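Local coordinates for protein hydrogenase maturation factor (Thermoanaerobacter tengcongensis, PDB 3VTH) that probably transfers the carbamoyl group of carbamoyl phosphate, at the cost of ATP, to the C-terminal cysteine of HypE during [NiFe]-hydrogenase maturation, at residues N231-E236 with E291-G296; C266-E271 with V284-K289; S278-I283 with R385-Q390; K672-V677 with R707-R712. One frame throughout, in Å; residues are numbered along the deposited sequence. Where two conformers were deposited one is given.

Contact 1: N231-E236 with E291-G296; sequences NALDDE and EKLAKG
A232 and A294 join a type I beta turn, N231 to D234, to the loop that follows strand 283-287, at the start of helix 235-245 in the YrdC-like (Telomere recombination) domain. The backbone link is A294 N to A232 O, 3.0 Å long and nearly straight at 164°, lying in the carbonyl plane. Beside it the A294 methyl sits under the turn, with CB 3.6 Å from L233 C. D235, in the first turn of the helix, supplies the second bond: K295 N gives its hydrogen to D235 OD2 at 3.1 Å, coming from above the carboxylate plane and well off straight. K295 then carries its chain past the same carboxylate, but NZ stays 4.9 Å from D235 OD1, too far for a salt bridge, though the opposite charges may still attract weakly. On the other flank L233 and L293 cross at about a right angle and meet through their CD2 methyls, 3.7 Å apart; in both, CG lies beside the backbone N (chi1 -60°), and both side chains also rest on Y265 and P324.

What sets the turn is further out. D234 occupies the N-cap of the helix, where OD1 accepts from A237 N and, weakly, from E236 N. N231 makes an Asx turn, its OD1 accepting from L233 N at 2.8 Å, with the donor above the amide carbonyl plane.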
# COMPACT_ATOMS: atom_id res chain seq x y z
N ASN A 231 -3.70 -10.55 -22.85
CA ASN A 231 -2.41 -10.30 -23.48
C ASN A 231 -2.10 -8.79 -23.51
O ASN A 231 -2.78 -8.02 -24.20
CB ASN A 231 -2.45 -10.86 -24.92
CG ASN A 231 -1.13 -10.73 -25.65
OD1 ASN A 231 -0.19 -10.08 -25.19
ND2 ASN A 231 -1.05 -11.37 -26.80
N ALA A 232 -1.05 -8.39 -22.80
CA ALA A 232 -0.65 -6.97 -22.74
C ALA A 232 -0.01 -6.45 -24.04
O ALA A 232 0.30 -5.26 -24.16
CB ALA A 232 0.27 -6.70 -21.55
N LEU A 233 0.21 -7.35 -25.01
CA LEU A 233 0.68 -6.94 -26.33
C LEU A 233 -0.48 -6.83 -27.33
O LEU A 233 -0.28 -6.39 -28.49
CB LEU A 233 1.75 -7.91 -26.89
CG LEU A 233 3.07 -8.14 -26.12
CD1 LEU A 233 4.02 -9.01 -26.96
CD2 LEU A 233 3.75 -6.84 -25.78
N ASP A 234 -1.68 -7.21 -26.89
CA ASP A 234 -2.85 -7.26 -27.78
C ASP A 234 -3.74 -6.01 -27.64
O ASP A 234 -4.53 -5.90 -26.70
CB ASP A 234 -3.64 -8.56 -27.53
CG ASP A 234 -4.74 -8.81 -28.56
OD1 ASP A 234 -5.31 -7.85 -29.10
OD2 ASP A 234 -5.06 -10.00 -28.81
N ASP A 235 -3.59 -5.09 -28.61
CA ASP A 235 -4.33 -3.82 -28.66
C ASP A 235 -5.84 -3.95 -28.46
O ASP A 235 -6.42 -3.24 -27.64
CB ASP A 235 -4.09 -3.10 -30.01
CG ASP A 235 -2.84 -2.21 -30.02
OD1 ASP A 235 -2.77 -1.31 -30.88
OD2 ASP A 235 -1.93 -2.41 -29.21
N GLU A 236 -6.49 -4.84 -29.21
CA GLU A 236 -7.96 -4.94 -29.13
C GLU A 236 -8.43 -5.64 -27.85
O GLU A 236 -9.50 -5.30 -27.32
CB GLU A 236 -8.59 -5.53 -30.42
CG GLU A 236 -9.03 -6.97 -30.33
CD GLU A 236 -9.71 -7.47 -31.60
OE1 GLU A 236 -10.64 -6.80 -32.10
OE2 GLU A 236 -9.31 -8.55 -32.10
N GLU A 291 11.37 -1.41 -25.66
CA GLU A 291 10.18 -1.99 -26.28
C GLU A 291 8.89 -1.46 -25.66
O GLU A 291 8.86 -1.03 -24.49
CB GLU A 291 10.21 -3.52 -26.16
CG GLU A 291 11.14 -4.22 -27.14
CD GLU A 291 10.85 -5.70 -27.21
OE1 GLU A 291 10.16 -6.12 -28.16
OE2 GLU A 291 11.27 -6.45 -26.29
N LYS A 292 7.82 -1.53 -26.45
CA LYS A 292 6.52 -0.98 -26.05
C LYS A 292 5.46 -2.07 -25.90
O LYS A 292 5.41 -2.98 -26.70
CB LYS A 292 6.05 0.04 -27.09
CG LYS A 292 6.73 1.40 -26.99
CD LYS A 292 6.05 2.40 -27.92
CE LYS A 292 6.82 3.70 -27.97
NZ LYS A 292 7.96 3.60 -28.92
N LEU A 293 4.63 -1.96 -24.86
CA LEU A 293 3.44 -2.79 -24.75
C LEU A 293 2.33 -2.20 -25.64
O LEU A 293 2.55 -1.20 -26.33
CB LEU A 293 3.00 -2.92 -23.28
CG LEU A 293 4.01 -3.55 -22.30
CD1 LEU A 293 3.53 -3.48 -20.83
CD2 LEU A 293 4.36 -4.99 -22.68
N ALA A 294 1.15 -2.83 -25.65
CA ALA A 294 0.03 -2.39 -26.49
C ALA A 294 -0.48 -1.01 -26.08
O ALA A 294 -0.29 -0.59 -24.94
CB ALA A 294 -1.10 -3.40 -26.40
N LYS A 295 -1.13 -0.31 -27.01
CA LYS A 295 -1.86 0.93 -26.69
C LYS A 295 -2.94 0.64 -25.64
O LYS A 295 -3.50 -0.45 -25.61
CB LYS A 295 -2.49 1.55 -27.94
CG LYS A 295 -1.49 1.86 -29.05
CD LYS A 295 -1.95 2.97 -30.01
CE LYS A 295 -2.90 2.45 -31.09
NZ LYS A 295 -2.96 3.33 -32.32
N GLY A 296 -3.20 1.62 -24.77
CA GLY A 296 -4.21 1.44 -23.72
C GLY A 296 -3.71 0.79 -22.45
O GLY A 296 -4.50 0.49 -21.56
O HOH W 1 -5.68 -0.77 -26.66

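Contact 2: C266-E271 with V284-K289; sequences CIVSPE and VLLKKK. With APC (diphosphomethylphosphonic acid adenosyl ester), chain F.
Strand 283-287 of the YrdC-like domain, an inner strand of its mixed sheet, is joined at its end to the linker between helices 259-265 and 270-277 by a single beta bridge, C266 with K288. Its hydrogen bond runs from I267 N to K287 O, 2.8 Å and almost head-on to the carbonyl. The same oxygen lies 3.2 Å from C266 CA, a CA-H...O contact. Between the same two residues, a water donates to I267 O and accepts from K287 N. Under the bridge L286 packs its CB on C266 CB at 3.8 Å, while its CD1 methyl meets V268 CG2. I267 takes the outer flank: with CG1 beside the backbone N (chi1 -67°) it lies across the bent chain of K289, CG1 to CE 3.6 Å.

L285 instead reaches the nucleotide, its two methyls against the adenine of the ATP analogue, CD1 3.6 Å from C2 and CD2 3.7 Å from C6. An alanine at L285 would probably leave that part of the base without its apolar neighbour and the ring less firmly positioned. One short strand thus offers hydrocarbon to the base and to the linker, while K287 O takes an amide N-H, K287 N a water and K287 NZ the carboxylate of D302 in a salt bridge.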
# COMPACT_ATOMS: atom_id res chain seq x y z
N CYS A 266 11.56 -1.54 -19.49
CA CYS A 266 11.72 -0.62 -18.37
C CYS A 266 13.15 -0.47 -17.95
O CYS A 266 13.97 -1.36 -18.15
CB CYS A 266 10.93 -1.11 -17.16
SG CYS A 266 9.16 -1.27 -17.44
N ILE A 267 13.44 0.68 -17.34
CA ILE A 267 14.66 0.91 -16.58
C ILE A 267 14.45 0.24 -15.23
O ILE A 267 13.42 0.45 -14.59
CB ILE A 267 14.93 2.43 -16.41
CG1 ILE A 267 15.25 3.06 -17.78
CG2 ILE A 267 16.04 2.68 -15.37
CD1 ILE A 267 15.31 4.61 -17.81
N VAL A 268 15.40 -0.58 -14.81
CA VAL A 268 15.31 -1.29 -13.53
C VAL A 268 16.62 -1.14 -12.77
O VAL A 268 17.62 -1.77 -13.13
CB VAL A 268 14.98 -2.80 -13.72
CG1 VAL A 268 14.74 -3.50 -12.37
CG2 VAL A 268 13.78 -3.00 -14.63
N SER A 269 16.63 -0.30 -11.74
CA SER A 269 17.80 -0.15 -10.87
C SER A 269 18.00 -1.38 -9.97
O SER A 269 17.08 -2.19 -9.83
CB SER A 269 17.62 1.09 -9.98
OG SER A 269 16.58 0.84 -9.03
N PRO A 270 19.17 -1.50 -9.33
CA PRO A 270 19.29 -2.63 -8.39
C PRO A 270 18.26 -2.59 -7.25
O PRO A 270 17.80 -3.65 -6.82
CB PRO A 270 20.72 -2.50 -7.86
CG PRO A 270 21.47 -1.83 -9.00
CD PRO A 270 20.48 -0.84 -9.56
N GLU A 271 17.91 -1.39 -6.76
CA GLU A 271 16.92 -1.25 -5.69
C GLU A 271 15.51 -1.60 -6.19
O GLU A 271 14.74 -2.23 -5.48
CB GLU A 271 16.96 0.17 -5.11
CG GLU A 271 18.34 0.63 -4.55
CD GLU A 271 19.28 1.24 -5.61
OE1 GLU A 271 19.20 0.90 -6.81
OE2 GLU A 271 20.12 2.08 -5.23
N VAL A 284 5.60 -2.82 -9.19
CA VAL A 284 6.58 -1.77 -8.99
C VAL A 284 6.47 -0.81 -10.16
O VAL A 284 6.46 -1.23 -11.31
CB VAL A 284 8.03 -2.34 -8.92
CG1 VAL A 284 9.08 -1.22 -8.71
CG2 VAL A 284 8.16 -3.43 -7.84
N LEU A 285 6.42 0.49 -9.86
CA LEU A 285 6.36 1.51 -10.91
C LEU A 285 7.75 1.78 -11.44
O LEU A 285 8.66 2.17 -10.69
CB LEU A 285 5.71 2.81 -10.40
CG LEU A 285 4.31 2.63 -9.78
CD1 LEU A 285 3.76 3.97 -9.38
CD2 LEU A 285 3.33 1.90 -10.73
N LEU A 286 7.90 1.61 -12.75
CA LEU A 286 9.21 1.66 -13.41
C LEU A 286 9.15 2.58 -14.61
O LEU A 286 8.15 2.60 -15.31
CB LEU A 286 9.59 0.24 -13.89
CG LEU A 286 9.75 -0.85 -12.83
CD1 LEU A 286 9.90 -2.20 -13.51
CD2 LEU A 286 10.94 -0.58 -11.89
N LYS A 287 10.23 3.33 -14.86
CA LYS A 287 10.31 4.19 -16.04
C LYS A 287 10.41 3.35 -17.31
O LYS A 287 11.20 2.39 -17.37
CB LYS A 287 11.51 5.15 -15.95
CG LYS A 287 11.38 6.22 -14.85
CD LYS A 287 10.44 7.38 -15.26
CE LYS A 287 10.36 8.44 -14.15
NZ LYS A 287 9.52 9.63 -14.51
N LYS A 288 9.61 3.71 -18.31
CA LYS A 288 9.57 3.02 -19.60
C LYS A 288 10.87 3.25 -20.38
O LYS A 288 11.37 4.37 -20.42
CB LYS A 288 8.41 3.54 -20.46
CG LYS A 288 7.01 3.18 -19.98
CD LYS A 288 6.00 3.96 -20.85
CE LYS A 288 4.56 3.54 -20.58
NZ LYS A 288 3.65 4.38 -21.37
N LYS A 289 11.39 2.19 -20.99
CA LYS A 289 12.51 2.32 -21.94
C LYS A 289 12.57 1.12 -22.86
O LYS A 289 12.45 -0.02 -22.40
CB LYS A 289 13.86 2.47 -21.20
CG LYS A 289 15.09 2.56 -22.14
CD LYS A 289 16.42 2.73 -21.39
CE LYS A 289 16.83 1.45 -20.63
NZ LYS A 289 17.10 0.31 -21.55
PG APC F . -10.94 -0.27 -10.07
O1G APC F . -10.55 -1.72 -9.87
O2G APC F . -10.98 0.11 -11.53
O3G APC F . -12.17 0.15 -9.32
PB APC F . -8.25 0.34 -9.24
O1B APC F . -8.19 -0.66 -8.12
O2B APC F . -7.56 1.66 -8.95
O3B APC F . -9.80 0.69 -9.45
PA APC F . -6.53 -1.83 -10.74
O1A APC F . -6.08 -2.10 -12.15
O2A APC F . -7.13 -2.99 -10.03
C3A APC F . -7.66 -0.38 -10.81
O5' APC F . -5.29 -1.37 -9.81
C5' APC F . -3.99 -1.10 -10.31
C4' APC F . -3.46 0.16 -9.63
O4' APC F . -2.11 0.33 -10.06
C3' APC F . -4.25 1.39 -10.08
O3' APC F . -4.51 2.29 -8.99
C2' APC F . -3.31 2.07 -11.06
O2' APC F . -3.58 3.48 -11.19
C1' APC F . -1.94 1.67 -10.51
N9 APC F . -1.01 1.75 -11.64
C8 APC F . -0.89 0.87 -12.67
N7 APC F . 0.05 1.33 -13.54
C5 APC F . 0.52 2.50 -13.06
C6 APC F . 1.51 3.52 -13.48
N6 APC F . 2.22 3.36 -14.62
N1 APC F . 1.68 4.60 -12.69
C2 APC F . 0.99 4.77 -11.54
N3 APC F . 0.07 3.90 -11.09
C4 APC F . -0.19 2.77 -11.81
O HOH W 2 16.50 -1.73 -18.93
O HOH W 3 12.58 2.60 -13.27

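Contact 3: S278-I283 with R385-Q390; sequences SQRRPI and RGYAPQ. With PO4 (phosphate ion), chain L.
Two loops meet here through arginines: the type I turn S278-R281, between helix 270-277 and strand 283-287, and the loop 385-390 between strands 377-378 and 392-393, which belong to different sheets. R280 is extended from CG to NE and lies over Y387, its CD 3.7 Å from the ring centroid and close to the normal, a CH-pi contact. Beyond the ring its guanidinium is gripped along its edge. NH1 donates to G386 O at 2.8 Å, on a lone pair; NH1 and NH2 both reach Q390 OE1, NH2 at 3.0 Å, from one face of the amide. NE and NH2 also hold a phosphate ion, probably from the crystallisation liquor, NE to O1 at 2.8 Å and NH2 to O3 at 2.9 Å, both at 165°. A leucine in place of R280 would probably leave G386 O, Q390 OE1 and the phosphate without their shared donor.

R385 answers from the other loop. With CG anti to its own N (chi1 -180°) and a bend at chi3, it brings NH1 to R281 O at 3.0 Å, while NH2 forms a salt bridge with D368; one water joins R280 O to NH1, and another R281 O to R385 O. At G386 a CB would collide with R280 O. Each arginine thus gives N-H groups to a carbonyl oxygen of the opposite loop and others to an anion, which probably offsets part of its charge.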
# COMPACT_ATOMS: atom_id res chain seq x y z
N SER A 278 11.34 -9.38 -4.33
CA SER A 278 10.89 -9.67 -2.96
C SER A 278 9.76 -10.69 -2.95
O SER A 278 8.90 -10.65 -3.83
CB SER A 278 10.39 -8.39 -2.29
OG SER A 278 9.93 -8.65 -0.96
N GLN A 279 9.72 -11.58 -1.96
CA GLN A 279 8.54 -12.43 -1.79
C GLN A 279 7.26 -11.62 -1.55
O GLN A 279 6.16 -12.13 -1.72
CB GLN A 279 8.73 -13.45 -0.67
CG GLN A 279 9.52 -14.69 -1.05
CD GLN A 279 9.60 -15.65 0.12
OE1 GLN A 279 10.41 -15.45 1.02
NE2 GLN A 279 8.74 -16.65 0.14
N ARG A 280 7.39 -10.36 -1.15
CA ARG A 280 6.18 -9.54 -1.01
C ARG A 280 5.49 -9.40 -2.39
O ARG A 280 4.27 -9.23 -2.46
CB ARG A 280 6.51 -8.19 -0.37
CG ARG A 280 7.16 -8.27 1.03
CD ARG A 280 7.33 -6.86 1.63
NE ARG A 280 8.06 -6.86 2.91
CZ ARG A 280 7.49 -7.02 4.10
NH1 ARG A 280 6.17 -7.22 4.20
NH2 ARG A 280 8.24 -6.99 5.22
N ARG A 281 6.29 -9.48 -3.46
CA ARG A 281 5.80 -9.41 -4.85
C ARG A 281 4.77 -8.31 -5.09
O ARG A 281 3.60 -8.61 -5.35
CB ARG A 281 5.24 -10.78 -5.30
CG ARG A 281 6.30 -11.90 -5.40
CD ARG A 281 7.22 -11.68 -6.58
NE ARG A 281 8.59 -12.18 -6.39
CZ ARG A 281 9.23 -13.01 -7.22
NH1 ARG A 281 8.63 -13.47 -8.32
NH2 ARG A 281 10.48 -13.37 -6.97
N PRO A 282 5.19 -7.02 -5.02
CA PRO A 282 4.28 -5.96 -5.41
C PRO A 282 4.38 -5.65 -6.90
O PRO A 282 5.32 -6.09 -7.59
CB PRO A 282 4.83 -4.75 -4.65
CG PRO A 282 6.30 -4.96 -4.71
CD PRO A 282 6.46 -6.47 -4.48
N ILE A 283 3.41 -4.87 -7.38
CA ILE A 283 3.55 -4.09 -8.62
C ILE A 283 4.59 -2.99 -8.32
O ILE A 283 4.51 -2.34 -7.29
CB ILE A 283 2.20 -3.42 -8.97
CG1 ILE A 283 1.14 -4.49 -9.32
CG2 ILE A 283 2.37 -2.37 -10.10
CD1 ILE A 283 -0.30 -4.01 -9.13
N ARG A 385 -1.37 -6.48 -0.55
CA ARG A 385 -0.84 -7.86 -0.50
C ARG A 385 0.69 -7.89 -0.32
O ARG A 385 1.42 -7.16 -1.01
CB ARG A 385 -1.22 -8.69 -1.74
CG ARG A 385 -0.66 -10.14 -1.68
CD ARG A 385 -1.00 -10.99 -2.91
NE ARG A 385 -0.77 -10.30 -4.18
CZ ARG A 385 0.42 -10.08 -4.74
NH1 ARG A 385 1.56 -10.51 -4.18
NH2 ARG A 385 0.48 -9.43 -5.90
N GLY A 386 1.17 -8.74 0.59
CA GLY A 386 2.62 -8.87 0.81
C GLY A 386 3.19 -7.88 1.81
O GLY A 386 4.29 -8.11 2.32
N TYR A 387 2.45 -6.82 2.12
CA TYR A 387 2.84 -5.83 3.14
C TYR A 387 1.87 -5.83 4.32
O TYR A 387 2.24 -6.12 5.44
CB TYR A 387 2.93 -4.41 2.54
CG TYR A 387 4.06 -4.23 1.55
CD1 TYR A 387 5.19 -3.47 1.88
CD2 TYR A 387 4.01 -4.85 0.28
CE1 TYR A 387 6.24 -3.31 0.97
CE2 TYR A 387 5.05 -4.69 -0.63
CZ TYR A 387 6.16 -3.92 -0.29
OH TYR A 387 7.17 -3.76 -1.22
N ALA A 388 0.61 -5.46 4.06
CA ALA A 388 -0.44 -5.62 5.04
C ALA A 388 -0.69 -7.11 5.25
O ALA A 388 -0.64 -7.90 4.30
CB ALA A 388 -1.72 -4.93 4.57
N PRO A 389 -1.04 -7.50 6.49
CA PRO A 389 -1.33 -6.64 7.62
C PRO A 389 -0.15 -6.46 8.61
O PRO A 389 -0.38 -6.29 9.81
CB PRO A 389 -2.44 -7.41 8.32
CG PRO A 389 -1.98 -8.88 8.15
CD PRO A 389 -1.30 -8.92 6.79
N GLN A 390 1.09 -6.53 8.13
CA GLN A 390 2.24 -6.32 9.03
C GLN A 390 2.11 -4.92 9.66
O GLN A 390 1.92 -3.92 8.94
CB GLN A 390 3.58 -6.47 8.30
CG GLN A 390 4.83 -6.20 9.17
CD GLN A 390 6.14 -6.50 8.45
OE1 GLN A 390 6.16 -7.14 7.40
NE2 GLN A 390 7.24 -6.02 9.02
P PO4 L . 11.62 -6.08 3.75
O1 PO4 L . 10.83 -6.94 2.79
O2 PO4 L . 11.62 -4.64 3.25
O3 PO4 L . 11.02 -6.09 5.14
O4 PO4 L . 13.04 -6.59 3.79
O HOH W 4 2.70 -11.55 -1.60
O HOH W 5 1.56 -7.20 -3.78

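Contact 4: K672-V677 with R707-R712; sequences KFHNTV and RYLLRR
H674, V677 and L709 form the tight side of a helix pair, 666-692 against 707-719, in the second Kae1-like subdomain; the axes of the two segments come within 9.9 Å and cross at -40°. L709 sends CD2 between the neighbouring helix turns, 3.8 Å from H674 O and 4.1 Å from V677 CG1, and the H674 ring lies across it at about a right angle. H674 CB also meets the Y708 ring at CD2, 3.6 Å away, the two ring planes being nearly perpendicular. The H674 ring is held at both nitrogens, by S670 O and by N706 ND2. L709 also touches F601, and its side chain comes within about 5 Å of the bound ADP analogue at its nearest atoms.

The polar, watered side begins at Y708. Its CG stands anti to the backbone N (chi1 -170°), carrying the hydroxyl out to N675, and OH donates to OD1 at 2.6 Å on a lone pair of the amide. A water also donates to that OD1 and accepts only weakly from R712 NH1. R712 CG covers one face of the Y708 ring, and its guanidinium pairs with E632. N675 ND2 donates to S631 O and E633 O. Across the helix pair the H674-V677-L709 side meets by apolar fit, while Y708 and N675 meet by a directional bond.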
# COMPACT_ATOMS: atom_id res chain seq x y z
N LYS A 672 9.95 23.72 -15.82
CA LYS A 672 10.04 25.05 -15.17
C LYS A 672 9.03 25.19 -14.04
O LYS A 672 9.32 25.77 -12.98
CB LYS A 672 9.81 26.15 -16.21
CG LYS A 672 10.97 26.38 -17.21
CD LYS A 672 10.66 27.55 -18.17
CE LYS A 672 10.86 28.91 -17.52
NZ LYS A 672 10.66 30.01 -18.51
N PHE A 673 7.82 24.68 -14.27
CA PHE A 673 6.80 24.70 -13.23
C PHE A 673 7.18 23.83 -12.02
O PHE A 673 7.05 24.29 -10.87
CB PHE A 673 5.42 24.30 -13.80
CG PHE A 673 4.40 24.00 -12.75
CD1 PHE A 673 3.94 25.00 -11.89
CD2 PHE A 673 3.89 22.71 -12.62
CE1 PHE A 673 2.99 24.70 -10.88
CE2 PHE A 673 2.94 22.40 -11.63
CZ PHE A 673 2.49 23.40 -10.76
N HIS A 674 7.65 22.60 -12.26
CA HIS A 674 8.06 21.70 -11.16
C HIS A 674 9.18 22.38 -10.34
O HIS A 674 9.14 22.39 -9.11
CB HIS A 674 8.56 20.35 -11.69
CG HIS A 674 7.47 19.38 -12.04
ND1 HIS A 674 6.75 19.46 -13.22
CD2 HIS A 674 7.00 18.29 -11.39
CE1 HIS A 674 5.88 18.46 -13.26
NE2 HIS A 674 6.02 17.73 -12.17
N ASN A 675 10.15 22.95 -11.04
CA ASN A 675 11.28 23.62 -10.37
C ASN A 675 10.86 24.82 -9.52
O ASN A 675 11.46 25.09 -8.48
CB ASN A 675 12.33 24.07 -11.38
CG ASN A 675 13.07 22.92 -12.02
OD1 ASN A 675 13.18 21.82 -11.46
ND2 ASN A 675 13.60 23.18 -13.22
N THR A 676 9.85 25.55 -10.00
CA THR A 676 9.27 26.67 -9.27
C THR A 676 8.69 26.21 -7.90
O THR A 676 8.98 26.80 -6.85
CB THR A 676 8.19 27.35 -10.11
OG1 THR A 676 8.74 27.73 -11.38
CG2 THR A 676 7.65 28.62 -9.39
N VAL A 677 7.89 25.16 -7.93
CA VAL A 677 7.31 24.61 -6.69
C VAL A 677 8.45 24.20 -5.75
O VAL A 677 8.47 24.61 -4.59
CB VAL A 677 6.38 23.44 -6.97
CG1 VAL A 677 5.92 22.75 -5.66
CG2 VAL A 677 5.18 23.90 -7.82
N ARG A 707 7.54 11.95 -8.43
CA ARG A 707 8.92 11.52 -8.16
C ARG A 707 9.92 12.70 -8.15
O ARG A 707 10.82 12.76 -7.32
CB ARG A 707 9.37 10.46 -9.18
CG ARG A 707 8.56 9.16 -9.15
CD ARG A 707 8.98 8.21 -10.29
NE ARG A 707 10.42 7.92 -10.20
CZ ARG A 707 10.95 6.87 -9.56
NH1 ARG A 707 10.17 5.98 -8.95
NH2 ARG A 707 12.27 6.72 -9.53
N TYR A 708 9.72 13.61 -9.09
CA TYR A 708 10.59 14.76 -9.27
C TYR A 708 10.48 15.74 -8.10
O TYR A 708 11.50 16.09 -7.50
CB TYR A 708 10.26 15.44 -10.60
CG TYR A 708 11.26 16.50 -11.01
CD1 TYR A 708 12.46 16.14 -11.64
CD2 TYR A 708 11.00 17.84 -10.78
CE1 TYR A 708 13.39 17.11 -12.02
CE2 TYR A 708 11.91 18.82 -11.16
CZ TYR A 708 13.11 18.45 -11.78
OH TYR A 708 13.99 19.44 -12.16
N LEU A 709 9.26 16.16 -7.76
CA LEU A 709 9.04 17.01 -6.59
C LEU A 709 9.67 16.45 -5.33
O LEU A 709 10.36 17.16 -4.59
CB LEU A 709 7.54 17.22 -6.31
CG LEU A 709 6.67 18.09 -7.22
CD1 LEU A 709 5.32 18.31 -6.56
CD2 LEU A 709 7.33 19.44 -7.55
N LEU A 710 9.43 15.17 -5.07
CA LEU A 710 9.97 14.52 -3.88
C LEU A 710 11.50 14.50 -3.89
O LEU A 710 12.14 14.96 -2.94
CB LEU A 710 9.42 13.10 -3.72
CG LEU A 710 9.86 12.45 -2.39
CD1 LEU A 710 9.23 13.17 -1.20
CD2 LEU A 710 9.57 10.93 -2.34
N ARG A 711 12.09 13.98 -4.96
CA ARG A 711 13.54 13.82 -5.02
C ARG A 711 14.27 15.17 -5.01
O ARG A 711 15.23 15.36 -4.28
CB ARG A 711 13.96 13.00 -6.25
CG ARG A 711 15.47 12.91 -6.45
CD ARG A 711 15.86 12.14 -7.70
NE ARG A 711 15.53 12.86 -8.93
CZ ARG A 711 16.25 13.84 -9.44
NH1 ARG A 711 17.36 14.25 -8.82
NH2 ARG A 711 15.88 14.43 -10.57
N ARG A 712 13.80 16.11 -5.82
CA ARG A 712 14.46 17.40 -5.94
C ARG A 712 14.39 18.19 -4.64
O ARG A 712 15.35 18.83 -4.26
CB ARG A 712 13.82 18.17 -7.09
CG ARG A 712 14.40 17.79 -8.41
CD ARG A 712 15.45 18.82 -8.69
NE ARG A 712 16.32 18.51 -9.79
CZ ARG A 712 16.96 19.43 -10.50
NH1 ARG A 712 16.78 20.73 -10.25
NH2 ARG A 712 17.75 19.04 -11.48
O HOH W 6 13.76 21.31 -8.86

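In the fold
Contact 4 is the buried one, helix on helix in the Kae1-like half, whereas contacts 1, 2 and 3 are partly buried and work mostly through loops. Contacts 1 and 2 lie wholly in the YrdC-like range, with contact 2 nested inside the loop that contact 1 closes; contact 1, near the surface, relies on backbone and carboxylate bonds, contact 2 on a bridge with apolar packing. Contacts 2 and 3 take the two ends of strand 283-287, and their segments alternate along the chain; contact 3, nearest the centre of the chain, is dominated by arginine. Contacts 2 and 4 touch directly, K287 CE to R707 NE at 4.0 Å, where the two domains meet.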